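Local coordinates for aspartate-semialdehyde dehydrogenase 2 (Vibrio cholerae, PDB 2R00), which catalyses the NADPH-dependent reductive dephosphorylation of L-aspartyl-4-phosphate to L-aspartate-semialdehyde, an early step in lysine and methionine biosynthesis, at residues Glu115-Phe120 and Ala328-Arg333; Val154-Ser159 and Met214-Glu219. All blocks are in the same frame, centred on the assembly; numbering follows the deposited sequence.

How the interactions relate
The two interactions lie on opposite sides of the centre of the chain, their centres about 25 Å apart and their nearest atoms about 10 Å apart, without touching. Interaction 1 belongs to the nucleotide-binding domain, where the C-terminal helix 316-335 packs against the connection between strands 91-94 and 125-127. Interaction 2 belongs to the dimerization domain, joining strand 149-159 of its mixed sheet to helix 211-223. Both segments of interaction 2 fall between the two segments of interaction 1 in the sequence: the polypeptide leaves the first domain, builds the second, and returns with its last helix. One contact thus ties the C-terminal end to the N-terminal domain; the other lies beside the active site.

Interaction 1 (Glu115-Phe120 and Ala328-Arg333); sequences EAIAEF and AELLVR
On the nucleotide-binding domain, with its Rossmann-type fold, the C-terminal helix 316-335 packs against a 3-10 segment in the connection between strands 91-94 and 125-127, and Ile-117 meets Leu-330 and Leu-331 there. The closest backbones are those of Ile-117 and Leu-331, with their CA atoms 6.7 Å apart. The two branches of Ile-117 divide the work. CG1 stands anti to the carbonyl carbon (chi1 -65°) and carries CD1 out to Leu-330, where it rests 3.6 Å from CB, the two side chains crossing at about a right angle. The other branch, CG2, turns to Leu-331 and lies 4.0 Å from its CD1. That same methyl also serves Phe-120: Leu-331 CD1 sits over one face of the ring, 3.9 Å from the centroid and only 16° off the normal, a CH-pi contact, and comes within 3.7 Å of Phe-120 CD2. With CG anti to the backbone N (chi1 178°), the Leu-331 side chain puts CD1 within touch of both Ile-117 and Phe-120. A backbone hydrogen bond from Phe-120 N to Ile-117 O, 2.9 Å, holds these two residues one turn apart, facing the same helix. Val-91 and Ile-126, from the flanking strands, touch Phe-120 as well, and Tyr-335, later in the same helix 316-335, touches Ile-117. No hydrogen bond or salt bridge spans the two segments, so their direct contact rests on van der Waals packing of apolar groups and on the methyl lying over the aromatic face.

Interaction 2 (Val154-Ser159 and Met214-Glu219); sequences VTTYQS and MKMVWE
Segment 154-159 of strand 149-159 and segment 214-219 of helix 211-223 keep their backbones well apart, the nearest CA atoms, those of Val-154 and Met-216, being 9.7 Å from each other. Met-216 spans the gap. Its CG is anti to the backbone N (chi1 -173°) and the chain stays extended beyond it, carrying the thioether to the strand. There it meets Thr-156 tip to tip: SD lies 3.9 Å from CG2 of Thr-156, and the terminal CE lies 4.0 Å from that methyl. Thr-156 offers carbon to the sulfur because its CG2 is anti to the carbonyl carbon, while OG1 takes the position between the backbone N and the carbonyl carbon. Val-154, two residues back, adds a looser touch, CG1 to Met-216 SD at 4.3 Å. The contact is buried and made by methyl groups and a thioether, yet borders the active site: the Thr-156 side chain is about 4 Å from that of His-244, the predicted proton acceptor. Gln-158 and Lys-215, on the same strand and helix, are predicted to bind substrate and phosphate. Ser-132 and Met-136 of helix 131-147 and Glu-246 of strand 244-252 also pack on Met-216, which therefore lies where two helices meet the sheet of the dimerization domain.

Interaction 1 (Glu115-Phe120 and Ala328-Arg333)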
# COMPACT_ATOMS: atom_id res chain seq x y z
N GLU A 115 21.17 -21.07 10.10
CA GLU A 115 21.29 -22.23 10.99
C GLU A 115 20.34 -23.36 10.60
O GLU A 115 20.66 -24.54 10.78
CB GLU A 115 21.00 -21.83 12.44
CG GLU A 115 22.23 -21.66 13.32
CD GLU A 115 21.95 -22.00 14.79
OE1 GLU A 115 21.09 -21.33 15.42
OE2 GLU A 115 22.59 -22.95 15.32
N ALA A 116 19.17 -22.98 10.08
CA ALA A 116 18.16 -23.94 9.65
C ALA A 116 18.64 -24.88 8.55
O ALA A 116 18.13 -26.00 8.41
CB ALA A 116 16.86 -23.20 9.22
N ILE A 117 19.65 -24.45 7.79
CA ILE A 117 20.21 -25.26 6.70
C ILE A 117 20.66 -26.66 7.16
O ILE A 117 20.61 -27.60 6.38
CB ILE A 117 21.37 -24.53 5.96
CG1 ILE A 117 20.83 -23.29 5.25
CG2 ILE A 117 22.07 -25.47 4.94
CD1 ILE A 117 21.88 -22.42 4.59
N ALA A 118 21.06 -26.77 8.43
CA ALA A 118 21.53 -28.04 9.02
C ALA A 118 20.47 -29.12 8.91
O ALA A 118 20.80 -30.31 8.80
CB ALA A 118 21.93 -27.83 10.48
N GLU A 119 19.21 -28.70 8.95
CA GLU A 119 18.07 -29.62 8.85
C GLU A 119 17.86 -30.19 7.44
O GLU A 119 16.89 -30.92 7.22
CB GLU A 119 16.78 -28.95 9.35
CG GLU A 119 16.84 -28.44 10.78
CD GLU A 119 16.68 -29.52 11.84
OE1 GLU A 119 16.44 -30.70 11.50
OE2 GLU A 119 16.77 -29.18 13.04
N PHE A 120 18.76 -29.89 6.51
CA PHE A 120 18.68 -30.45 5.15
C PHE A 120 18.74 -31.97 5.21
O PHE A 120 18.22 -32.65 4.33
CB PHE A 120 19.80 -29.91 4.24
CG PHE A 120 21.13 -30.62 4.41
CD1 PHE A 120 21.45 -31.74 3.64
CD2 PHE A 120 22.06 -30.16 5.34
CE1 PHE A 120 22.67 -32.39 3.79
CE2 PHE A 120 23.29 -30.81 5.50
CZ PHE A 120 23.60 -31.93 4.71
N ALA A 328 22.78 -22.56 -1.23
CA ALA A 328 23.75 -23.53 -1.76
C ALA A 328 25.19 -23.22 -1.34
O ALA A 328 25.99 -24.13 -1.11
CB ALA A 328 23.66 -23.60 -3.28
N GLU A 329 25.51 -21.93 -1.29
CA GLU A 329 26.83 -21.47 -0.90
C GLU A 329 27.11 -21.90 0.53
O GLU A 329 28.16 -22.45 0.81
CB GLU A 329 26.92 -19.96 -1.04
CG GLU A 329 27.04 -19.49 -2.49
CD GLU A 329 26.88 -17.99 -2.64
OE1 GLU A 329 27.01 -17.51 -3.77
OE2 GLU A 329 26.60 -17.30 -1.64
N LEU A 330 26.15 -21.66 1.43
CA LEU A 330 26.31 -22.01 2.83
C LEU A 330 26.29 -23.52 3.06
O LEU A 330 27.03 -24.05 3.90
CB LEU A 330 25.22 -21.33 3.67
CG LEU A 330 25.56 -20.05 4.44
CD1 LEU A 330 26.59 -19.17 3.74
CD2 LEU A 330 24.28 -19.27 4.71
N LEU A 331 25.45 -24.21 2.29
CA LEU A 331 25.35 -25.66 2.35
C LEU A 331 26.71 -26.28 2.04
O LEU A 331 27.22 -27.09 2.80
CB LEU A 331 24.28 -26.14 1.35
CG LEU A 331 24.03 -27.64 1.21
CD1 LEU A 331 23.55 -28.22 2.52
CD2 LEU A 331 23.03 -27.89 0.10
N VAL A 332 27.28 -25.86 0.91
CA VAL A 332 28.59 -26.29 0.43
C VAL A 332 29.74 -25.97 1.40
O VAL A 332 30.64 -26.79 1.60
CB VAL A 332 28.84 -25.64 -0.96
CG1 VAL A 332 30.29 -25.15 -1.14
CG2 VAL A 332 28.37 -26.56 -2.08
N ARG A 333 29.68 -24.79 2.00
CA ARG A 333 30.71 -24.29 2.90
C ARG A 333 30.80 -25.13 4.18
O ARG A 333 31.88 -25.59 4.57
CB ARG A 333 30.43 -22.83 3.26
CG ARG A 333 31.61 -22.07 3.85
CD ARG A 333 31.21 -21.42 5.17
NE ARG A 333 30.69 -20.06 5.03
CZ ARG A 333 29.96 -19.43 5.93
NH1 ARG A 333 29.60 -20.03 7.07
NH2 ARG A 333 29.55 -18.19 5.70

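Interaction 2 (Val154-Ser159 and Met214-Glu219)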
# COMPACT_ATOMS: atom_id res chain seq x y z
N VAL A 154 1.43 -6.07 6.98
CA VAL A 154 2.14 -5.91 5.71
C VAL A 154 1.17 -5.99 4.53
O VAL A 154 0.30 -6.87 4.49
CB VAL A 154 3.31 -6.93 5.57
CG1 VAL A 154 2.82 -8.40 5.67
CG2 VAL A 154 4.10 -6.68 4.27
N THR A 155 1.35 -5.08 3.57
CA THR A 155 0.64 -5.10 2.30
C THR A 155 1.63 -5.34 1.17
O THR A 155 2.64 -4.63 1.07
CB THR A 155 -0.14 -3.77 2.06
OG1 THR A 155 -1.06 -3.55 3.13
CG2 THR A 155 -0.92 -3.84 0.75
N THR A 156 1.37 -6.36 0.34
CA THR A 156 2.22 -6.65 -0.82
C THR A 156 1.48 -6.28 -2.09
O THR A 156 0.25 -6.36 -2.15
CB THR A 156 2.65 -8.15 -0.92
OG1 THR A 156 1.51 -8.98 -1.22
CG2 THR A 156 3.30 -8.63 0.37
N TYR A 157 2.24 -5.90 -3.12
CA TYR A 157 1.67 -5.41 -4.36
C TYR A 157 2.32 -6.14 -5.53
O TYR A 157 3.54 -6.17 -5.65
CB TYR A 157 1.92 -3.91 -4.51
CG TYR A 157 1.45 -3.05 -3.36
CD1 TYR A 157 2.33 -2.67 -2.35
CD2 TYR A 157 0.14 -2.59 -3.31
CE1 TYR A 157 1.91 -1.86 -1.29
CE2 TYR A 157 -0.29 -1.77 -2.26
CZ TYR A 157 0.60 -1.41 -1.26
OH TYR A 157 0.18 -0.61 -0.21
N GLN A 158 1.48 -6.72 -6.38
CA GLN A 158 1.93 -7.37 -7.60
C GLN A 158 0.85 -7.22 -8.67
O GLN A 158 -0.31 -6.98 -8.35
CB GLN A 158 2.24 -8.85 -7.35
CG GLN A 158 1.08 -9.65 -6.82
CD GLN A 158 1.49 -11.02 -6.29
OE1 GLN A 158 2.34 -11.70 -6.89
NE2 GLN A 158 0.90 -11.43 -5.17
N SER A 159 1.26 -7.38 -9.93
CA SER A 159 0.36 -7.23 -11.08
C SER A 159 -0.78 -8.24 -11.03
O SER A 159 -0.59 -9.37 -10.57
CB SER A 159 1.15 -7.48 -12.35
OG SER A 159 1.62 -8.82 -12.36
N MET A 214 -2.41 -16.20 4.39
CA MET A 214 -2.08 -17.13 5.47
C MET A 214 -0.73 -17.78 5.24
O MET A 214 0.02 -18.04 6.19
CB MET A 214 -3.18 -18.20 5.62
CG MET A 214 -4.45 -17.71 6.32
SD MET A 214 -4.18 -16.65 7.77
CE MET A 214 -3.16 -17.65 8.89
N LYS A 215 -0.40 -18.05 3.98
CA LYS A 215 0.89 -18.68 3.67
C LYS A 215 2.06 -17.79 4.06
O LYS A 215 3.07 -18.28 4.55
CB LYS A 215 0.96 -19.07 2.19
CG LYS A 215 0.31 -20.42 1.92
CD LYS A 215 -0.11 -20.62 0.48
CE LYS A 215 0.78 -19.87 -0.50
NZ LYS A 215 2.10 -20.50 -0.71
N MET A 216 1.89 -16.48 3.90
CA MET A 216 2.88 -15.50 4.33
C MET A 216 3.06 -15.51 5.85
O MET A 216 4.18 -15.45 6.35
CB MET A 216 2.50 -14.11 3.83
CG MET A 216 3.54 -13.04 4.06
SD MET A 216 3.41 -11.64 2.90
CE MET A 216 5.08 -11.02 3.05
N VAL A 217 1.95 -15.60 6.59
CA VAL A 217 2.00 -15.73 8.03
C VAL A 217 2.86 -16.93 8.42
O VAL A 217 3.76 -16.81 9.23
CB VAL A 217 0.59 -15.93 8.63
CG1 VAL A 217 0.68 -16.17 10.14
CG2 VAL A 217 -0.31 -14.73 8.34
N TRP A 218 2.56 -18.08 7.82
CA TRP A 218 3.20 -19.33 8.19
C TRP A 218 4.68 -19.34 7.80
O TRP A 218 5.52 -19.81 8.58
CB TRP A 218 2.46 -20.52 7.57
CG TRP A 218 1.03 -20.64 8.04
CD1 TRP A 218 0.54 -20.32 9.29
CD2 TRP A 218 -0.09 -21.13 7.29
NE1 TRP A 218 -0.81 -20.56 9.35
CE2 TRP A 218 -1.22 -21.08 8.15
CE3 TRP A 218 -0.25 -21.62 5.99
CZ2 TRP A 218 -2.50 -21.48 7.73
CZ3 TRP A 218 -1.53 -22.02 5.57
CH2 TRP A 218 -2.63 -21.94 6.44
N GLU A 219 5.00 -18.81 6.62
CA GLU A 219 6.40 -18.63 6.23
C GLU A 219 7.17 -17.71 7.19
O GLU A 219 8.28 -18.03 7.60
CB GLU A 219 6.52 -18.12 4.79
CG GLU A 219 6.06 -19.14 3.73
CD GLU A 219 6.35 -18.70 2.30
OE1 GLU A 219 7.38 -18.06 2.05
OE2 GLU A 219 5.54 -19.03 1.40